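Local atomic coordinates of protein arginine N-methyltransferase SFM1 (PDB entry 5C74), a protein that catalyses the S-adenosylmethionine-dependent monomethylation of one arginine of ribosomal protein S3 in yeast. Residues 19-27 and 139-148; 157-166 and 177-185. One frame throughout, in Å; residues are numbered along the deposited sequence.

Interaction 1 of 2, residues 19-27 and 139-148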
# COMPACT_ATOMS: atom_id res chain seq x y z
N GLU A 19 9.17 3.71 -4.21
CA GLU A 19 10.32 3.95 -3.32
C GLU A 19 11.20 2.72 -3.18
O GLU A 19 12.43 2.82 -3.29
CB GLU A 19 9.87 4.42 -1.94
CG GLU A 19 9.26 5.83 -2.03
CD GLU A 19 9.17 6.55 -0.68
OE1 GLU A 19 9.38 5.91 0.39
OE2 GLU A 19 8.89 7.77 -0.72
N TYR A 20 10.59 1.57 -2.94
CA TYR A 20 11.38 0.33 -2.85
C TYR A 20 12.11 0.02 -4.16
O TYR A 20 13.25 -0.44 -4.13
CB TYR A 20 10.49 -0.87 -2.48
CG TYR A 20 9.99 -0.86 -1.04
CD1 TYR A 20 10.44 0.08 -0.11
CD2 TYR A 20 9.09 -1.82 -0.61
CE1 TYR A 20 9.97 0.06 1.19
CE2 TYR A 20 8.62 -1.84 0.68
CZ TYR A 20 9.07 -0.92 1.58
OH TYR A 20 8.58 -0.98 2.86
N SER A 21 11.46 0.28 -5.29
CA SER A 21 12.08 0.05 -6.59
C SER A 21 13.32 0.92 -6.73
O SER A 21 14.34 0.46 -7.23
CB SER A 21 11.12 0.34 -7.74
OG SER A 21 10.01 -0.54 -7.69
N GLN A 22 13.21 2.18 -6.31
CA GLN A 22 14.34 3.10 -6.41
C GLN A 22 15.49 2.63 -5.52
O GLN A 22 16.66 2.66 -5.92
CB GLN A 22 13.91 4.52 -6.02
CG GLN A 22 15.03 5.56 -6.14
CD GLN A 22 15.15 6.14 -7.52
OE1 GLN A 22 14.66 5.56 -8.51
NE2 GLN A 22 15.78 7.31 -7.61
N ILE A 23 15.15 2.17 -4.32
CA ILE A 23 16.18 1.64 -3.40
C ILE A 23 16.91 0.44 -4.01
O ILE A 23 18.15 0.38 -4.00
CB ILE A 23 15.54 1.25 -2.04
CG1 ILE A 23 15.09 2.54 -1.32
CG2 ILE A 23 16.51 0.45 -1.18
CD1 ILE A 23 14.08 2.33 -0.17
N LEU A 24 16.15 -0.50 -4.57
CA LEU A 24 16.74 -1.67 -5.21
C LEU A 24 17.65 -1.29 -6.37
O LEU A 24 18.71 -1.89 -6.55
CB LEU A 24 15.63 -2.63 -5.68
CG LEU A 24 14.88 -3.35 -4.57
CD1 LEU A 24 13.53 -3.91 -5.07
CD2 LEU A 24 15.73 -4.49 -4.00
N ARG A 25 17.24 -0.31 -7.16
CA ARG A 25 18.07 0.11 -8.29
C ARG A 25 19.35 0.76 -7.77
O ARG A 25 20.40 0.63 -8.40
CB ARG A 25 17.31 1.08 -9.21
CG ARG A 25 16.32 0.36 -10.15
CD ARG A 25 15.67 1.30 -11.15
NE ARG A 25 14.90 2.34 -10.48
CZ ARG A 25 13.58 2.35 -10.36
NH1 ARG A 25 12.84 1.39 -10.89
NH2 ARG A 25 12.99 3.34 -9.71
N GLU A 26 19.26 1.45 -6.64
CA GLU A 26 20.43 2.12 -6.09
C GLU A 26 21.41 1.17 -5.39
O GLU A 26 22.60 1.15 -5.72
CB GLU A 26 20.03 3.22 -5.11
CG GLU A 26 21.24 4.03 -4.65
CD GLU A 26 20.93 5.04 -3.55
OE1 GLU A 26 19.75 5.25 -3.22
OE2 GLU A 26 21.88 5.63 -3.01
N VAL A 27 20.93 0.38 -4.44
CA VAL A 27 21.87 -0.40 -3.61
C VAL A 27 21.96 -1.86 -4.02
O VAL A 27 22.91 -2.56 -3.65
CB VAL A 27 21.51 -0.31 -2.12
CG1 VAL A 27 21.46 1.17 -1.66
CG2 VAL A 27 20.18 -1.00 -1.82
N THR A 139 12.00 10.56 3.32
CA THR A 139 11.46 9.33 2.76
C THR A 139 12.50 8.23 2.91
O THR A 139 13.71 8.49 3.06
CB THR A 139 11.05 9.45 1.27
OG1 THR A 139 12.22 9.69 0.46
CG2 THR A 139 10.03 10.61 1.06
N THR A 140 12.05 6.99 2.86
CA THR A 140 12.97 5.89 3.08
C THR A 140 14.06 5.85 2.01
O THR A 140 15.24 5.63 2.33
CB THR A 140 12.23 4.57 3.11
OG1 THR A 140 11.19 4.68 4.08
CG2 THR A 140 13.19 3.46 3.53
N ASP A 141 13.70 6.07 0.75
CA ASP A 141 14.72 6.05 -0.30
C ASP A 141 15.73 7.19 -0.14
O ASP A 141 16.91 7.02 -0.45
CB ASP A 141 14.09 6.10 -1.68
CG ASP A 141 13.32 7.37 -1.91
OD1 ASP A 141 12.31 7.57 -1.21
OD2 ASP A 141 13.72 8.16 -2.80
N THR A 142 15.27 8.34 0.34
CA THR A 142 16.18 9.46 0.60
C THR A 142 17.13 9.13 1.77
O THR A 142 18.34 9.43 1.71
CB THR A 142 15.41 10.75 0.94
OG1 THR A 142 14.68 11.20 -0.21
CG2 THR A 142 16.40 11.85 1.34
N ALA A 143 16.59 8.50 2.81
CA ALA A 143 17.39 8.13 3.97
C ALA A 143 18.48 7.15 3.57
O ALA A 143 19.62 7.25 4.04
CB ALA A 143 16.52 7.51 5.07
N ILE A 144 18.13 6.21 2.70
CA ILE A 144 19.10 5.24 2.22
C ILE A 144 20.14 5.93 1.33
O ILE A 144 21.33 5.66 1.46
CB ILE A 144 18.41 4.08 1.49
CG1 ILE A 144 17.66 3.25 2.54
CG2 ILE A 144 19.46 3.21 0.73
CD1 ILE A 144 16.95 2.03 2.02
N ARG A 145 19.71 6.85 0.46
CA ARG A 145 20.69 7.58 -0.34
C ARG A 145 21.65 8.35 0.57
O ARG A 145 22.86 8.38 0.35
CB ARG A 145 20.02 8.55 -1.32
CG ARG A 145 21.01 9.41 -2.10
CD ARG A 145 20.32 10.15 -3.23
NE ARG A 145 19.90 9.22 -4.25
CZ ARG A 145 20.70 8.81 -5.23
NH1 ARG A 145 21.94 9.29 -5.32
NH2 ARG A 145 20.26 7.95 -6.12
N THR A 146 21.09 8.98 1.59
CA THR A 146 21.88 9.76 2.52
C THR A 146 22.88 8.88 3.24
O THR A 146 24.04 9.25 3.39
CB THR A 146 20.99 10.49 3.54
OG1 THR A 146 20.14 11.42 2.85
CG2 THR A 146 21.86 11.23 4.56
N THR A 147 22.43 7.71 3.66
CA THR A 147 23.32 6.80 4.37
C THR A 147 24.47 6.34 3.47
O THR A 147 25.62 6.21 3.92
CB THR A 147 22.53 5.59 4.90
OG1 THR A 147 21.59 6.06 5.88
CG2 THR A 147 23.50 4.59 5.55
N GLN A 148 24.18 6.11 2.19
CA GLN A 148 25.21 5.73 1.23
C GLN A 148 26.26 6.84 1.09
O GLN A 148 27.46 6.58 1.04
CB GLN A 148 24.59 5.41 -0.13
CG GLN A 148 23.77 4.14 -0.13
CD GLN A 148 24.64 2.91 -0.22
OE1 GLN A 148 24.89 2.23 0.78
NE2 GLN A 148 25.13 2.62 -1.41
O HOH W 1 8.95 6.92 2.86
O HOH W 2 9.21 3.27 1.92
O HOH W 3 17.78 7.70 -4.82
O HOH W 4 17.33 5.35 -2.79
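Glu19 opens the contact by laying its carboxylate against the N-terminal turn of helix 140-151, with OE2 3.4 Å from CB of the N-cap residue Thr139. This helix and helix 14-27 lie side by side on the parallel sheet, Tyr20 and Thr140 both touching Ile5. Glu19 OE1 accepts from water 1, which accepts from Thr140 N. Glu19 OE2 also lies 3.5 Å from OD1 of Asp141, a like charge, to which Thr139 OG1 donates from above the carboxylate plane. One turn on, Ile23 enters the seam where the two backbones come closest, the helices 19° from parallel; its CG1 packs on CA and CB of Asp141, its CG2 3.6 Å from CD1 of Ile144. Glu26, CG anti to the backbone N (chi1 -174°), stacks its carboxylate over one guanidinium face of Arg145, planes 17° apart, a long ion pair at which no N-H points. Water 4 ties Glu26 OE1 to Asp141 O. Val27 CG1 lies 3.7 Å from CG2 of Ile144. Polar joins around the Ile23-Ile144 pair thus rest on water or charge; the helix N-terminus probably eases the crowding of Glu19, Asp141 and tag-derived Glu206 of the second subunit.

Interaction 2 of 2, residues 157-166 and 177-185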
# COMPACT_ATOMS: atom_id res chain seq x y z
N PHE A 157 27.24 14.47 6.86
CA PHE A 157 25.87 14.95 6.70
C PHE A 157 25.81 16.45 6.38
O PHE A 157 25.07 16.87 5.49
CB PHE A 157 25.05 14.64 7.96
CG PHE A 157 23.57 14.91 7.80
CD1 PHE A 157 23.05 16.17 8.05
CD2 PHE A 157 22.71 13.90 7.40
CE1 PHE A 157 21.69 16.42 7.89
CE2 PHE A 157 21.34 14.15 7.25
CZ PHE A 157 20.84 15.40 7.49
N GLU A 158 26.61 17.25 7.09
CA GLU A 158 26.57 18.70 6.93
C GLU A 158 27.07 19.17 5.56
O GLU A 158 26.89 20.33 5.19
CB GLU A 158 27.37 19.39 8.04
CG GLU A 158 28.83 18.97 8.12
CD GLU A 158 29.08 17.75 9.02
OE1 GLU A 158 28.14 16.95 9.26
OE2 GLU A 158 30.23 17.59 9.49
N ASP A 159 27.69 18.27 4.80
CA ASP A 159 28.20 18.59 3.47
C ASP A 159 27.30 18.10 2.33
O ASP A 159 27.57 18.37 1.15
CB ASP A 159 29.59 18.01 3.27
CG ASP A 159 30.62 18.69 4.14
OD1 ASP A 159 30.41 19.86 4.51
OD2 ASP A 159 31.64 18.05 4.46
N ILE A 160 26.26 17.35 2.66
CA ILE A 160 25.30 16.93 1.65
C ILE A 160 24.36 18.09 1.33
O ILE A 160 23.95 18.83 2.22
CB ILE A 160 24.51 15.69 2.11
CG1 ILE A 160 25.49 14.53 2.33
CG2 ILE A 160 23.43 15.29 1.07
CD1 ILE A 160 24.90 13.35 3.11
N LYS A 161 24.09 18.29 0.05
CA LYS A 161 23.16 19.32 -0.39
C LYS A 161 21.72 18.80 -0.37
O LYS A 161 21.37 17.90 -1.14
CB LYS A 161 23.55 19.83 -1.77
CG LYS A 161 24.90 20.58 -1.79
CD LYS A 161 25.19 21.17 -3.15
CE LYS A 161 26.55 21.86 -3.17
NZ LYS A 161 26.75 22.68 -1.94
N PHE A 162 20.90 19.36 0.52
CA PHE A 162 19.49 18.98 0.65
C PHE A 162 18.55 20.10 0.21
O PHE A 162 18.96 21.26 0.09
CB PHE A 162 19.14 18.61 2.09
CG PHE A 162 19.89 17.43 2.65
CD1 PHE A 162 19.59 16.13 2.26
CD2 PHE A 162 20.87 17.63 3.63
CE1 PHE A 162 20.26 15.05 2.81
CE2 PHE A 162 21.55 16.58 4.18
CZ PHE A 162 21.26 15.27 3.78
N ILE A 163 17.28 19.76 -0.00
CA ILE A 163 16.21 20.74 -0.05
C ILE A 163 15.13 20.28 0.93
O ILE A 163 14.79 19.10 0.97
CB ILE A 163 15.61 20.93 -1.47
CG1 ILE A 163 14.51 22.00 -1.46
CG2 ILE A 163 15.06 19.62 -2.05
CD1 ILE A 163 14.14 22.51 -2.85
N ASP A 164 14.61 21.20 1.73
CA ASP A 164 13.60 20.86 2.71
C ASP A 164 12.23 21.26 2.21
O ASP A 164 12.03 22.40 1.78
CB ASP A 164 13.88 21.57 4.04
CG ASP A 164 15.11 21.03 4.75
OD1 ASP A 164 15.53 19.89 4.43
OD2 ASP A 164 15.65 21.76 5.61
N TYR A 165 11.28 20.34 2.29
CA TYR A 165 9.90 20.62 1.91
C TYR A 165 9.76 21.20 0.51
O TYR A 165 9.19 22.27 0.33
CB TYR A 165 9.28 21.57 2.94
CG TYR A 165 8.82 20.89 4.20
CD1 TYR A 165 9.71 20.19 5.01
CD2 TYR A 165 7.49 20.97 4.60
CE1 TYR A 165 9.29 19.57 6.17
CE2 TYR A 165 7.06 20.35 5.76
CZ TYR A 165 7.96 19.66 6.54
OH TYR A 165 7.51 19.05 7.69
N PRO A 166 10.29 20.50 -0.51
CA PRO A 166 10.15 21.03 -1.86
C PRO A 166 8.70 21.15 -2.26
O PRO A 166 7.87 20.36 -1.81
CB PRO A 166 10.84 19.99 -2.72
CG PRO A 166 10.68 18.70 -1.94
CD PRO A 166 10.87 19.14 -0.51
N GLU A 177 3.25 20.32 -1.82
CA GLU A 177 4.45 20.29 -0.99
C GLU A 177 4.64 18.90 -0.40
O GLU A 177 3.68 18.33 0.15
CB GLU A 177 4.35 21.33 0.13
CG GLU A 177 5.42 21.19 1.22
CD GLU A 177 5.19 22.18 2.35
OE1 GLU A 177 4.33 21.92 3.21
OE2 GLU A 177 5.83 23.24 2.36
N MET A 178 5.85 18.36 -0.55
CA MET A 178 6.27 17.09 0.07
C MET A 178 7.08 17.43 1.31
O MET A 178 8.18 17.97 1.21
CB MET A 178 7.09 16.22 -0.89
CG MET A 178 6.33 15.80 -2.16
SD MET A 178 4.73 14.93 -1.91
CE MET A 178 5.27 13.48 -1.03
N PRO A 179 6.53 17.12 2.50
CA PRO A 179 7.08 17.60 3.77
C PRO A 179 8.24 16.77 4.26
O PRO A 179 8.18 16.23 5.36
CB PRO A 179 5.88 17.47 4.72
CG PRO A 179 5.12 16.30 4.17
CD PRO A 179 5.22 16.46 2.68
N PHE A 180 9.28 16.67 3.43
CA PHE A 180 10.45 15.87 3.74
C PHE A 180 11.69 16.61 3.31
O PHE A 180 11.62 17.55 2.52
CB PHE A 180 10.40 14.51 3.02
CG PHE A 180 9.19 13.72 3.37
CD1 PHE A 180 9.17 12.94 4.52
CD2 PHE A 180 8.06 13.76 2.56
CE1 PHE A 180 8.03 12.21 4.86
CE2 PHE A 180 6.93 13.04 2.90
CZ PHE A 180 6.92 12.27 4.05
N ARG A 181 12.82 16.15 3.82
CA ARG A 181 14.10 16.64 3.37
C ARG A 181 14.57 15.70 2.27
O ARG A 181 14.57 14.48 2.47
CB ARG A 181 15.09 16.67 4.53
CG ARG A 181 16.54 16.85 4.12
CD ARG A 181 17.42 17.06 5.37
NE ARG A 181 17.21 18.39 5.93
CZ ARG A 181 17.59 18.77 7.15
NH1 ARG A 181 18.19 17.91 7.98
NH2 ARG A 181 17.36 20.02 7.55
N TYR A 182 14.94 16.25 1.11
CA TYR A 182 15.40 15.44 -0.02
C TYR A 182 16.84 15.77 -0.40
O TYR A 182 17.29 16.90 -0.21
CB TYR A 182 14.52 15.66 -1.25
CG TYR A 182 13.10 15.13 -1.14
CD1 TYR A 182 12.11 15.90 -0.54
CD2 TYR A 182 12.75 13.89 -1.65
CE1 TYR A 182 10.80 15.44 -0.45
CE2 TYR A 182 11.44 13.42 -1.56
CZ TYR A 182 10.47 14.20 -0.96
OH TYR A 182 9.17 13.75 -0.86
N VAL A 183 17.54 14.80 -0.97
CA VAL A 183 18.88 15.05 -1.52
C VAL A 183 18.73 15.73 -2.87
O VAL A 183 17.86 15.34 -3.66
CB VAL A 183 19.69 13.73 -1.68
CG1 VAL A 183 21.03 13.99 -2.37
CG2 VAL A 183 19.89 13.06 -0.32
N LEU A 184 19.56 16.73 -3.14
CA LEU A 184 19.55 17.40 -4.43
C LEU A 184 20.41 16.69 -5.47
O LEU A 184 21.49 16.18 -5.13
CB LEU A 184 20.04 18.83 -4.28
CG LEU A 184 19.04 19.76 -3.59
CD1 LEU A 184 19.69 21.10 -3.34
CD2 LEU A 184 17.78 19.91 -4.45
N ASP A 185 19.96 16.67 -6.72
CA ASP A 185 20.83 16.24 -7.81
C ASP A 185 21.71 17.42 -8.23
O ASP A 185 21.64 18.50 -7.63
CB ASP A 185 20.02 15.67 -8.99
CG ASP A 185 19.13 16.71 -9.71
OD1 ASP A 185 19.35 17.93 -9.61
OD2 ASP A 185 18.20 16.26 -10.42
O HOH W 5 23.35 16.63 -2.89
O HOH W 6 7.23 24.20 0.23
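The Phe162 ring, set on the antiparallel pairing of strands 162-169 and 181-183 in a three-stranded sheet, is sandwiched: CG2 of Ile160 lies over one face and CD of Arg181 over the other, the latter a CH-pi contact 3.9 Å from the ring centroid, with the Tyr182 carbonyl at the edge. Phe157 in turn takes CE2 of Phe162 over a face and NH1 of Arg181 at its edge. The Tyr165 ring sits on Pro179, whose CA lies 3.4 Å from the centroid and almost on the ring normal, and the Glu177 carboxylate meets the ring edge nearly perpendicular to it.

Ile163 and Tyr182 form the hydrogen-bonded pair, each N to the other's O at 2.9 Å, and Leu184 N continues the register to Lys161 O. Past Asp164, Tyr165 N bonds Phe180 O, just after the inverse gamma turn that segment 177-185 makes at Pro179.

Beside Tyr182, Arg181 grips Asp164 side-on: Arg181 NE reaches Asp164 OD1 at 2.7 Å and NH2 reaches OD2 at 3.1 Å, both on the syn side. The bend at chi3 (-73°) turns the guanidinium along the carboxylate, the planes 28° apart. A leucine in place of Arg181 would probably leave the Asp164 carboxylate without its charged mate and free to turn. Glu177 OE1 bonds His209 of the purification tag of the second subunit. On the face that carries Ile163 and Tyr182, the Tyr182 ring meets Pro166, whose CG lies 3.4 Å from Tyr182 CD1.

Helix 140-151 joins the two contacts: the side of it away from helix 14-27 carries the strand pair of interaction 2, whose centre lies about 14 Å from that of interaction 1. Thr142 CG2 sits 3.4 Å from Arg181 O, and Thr146 OG1 is 3.6 Å from both Val183 CG2 and Phe162 CE1. Through Ile144 and Thr140 the same helix also packs on strands 2-6 and 101-104, so the small antiparallel sheet is held to the SPOUT-family core. Both contacts reach the second subunit, Thr139 and Phe180 each packing on its tag-derived Glu206. A nickel ion lies about 4 Å from the Glu177 side chain, but the nickel sites use tag histidines, with Glu174 at one, and mark no active site.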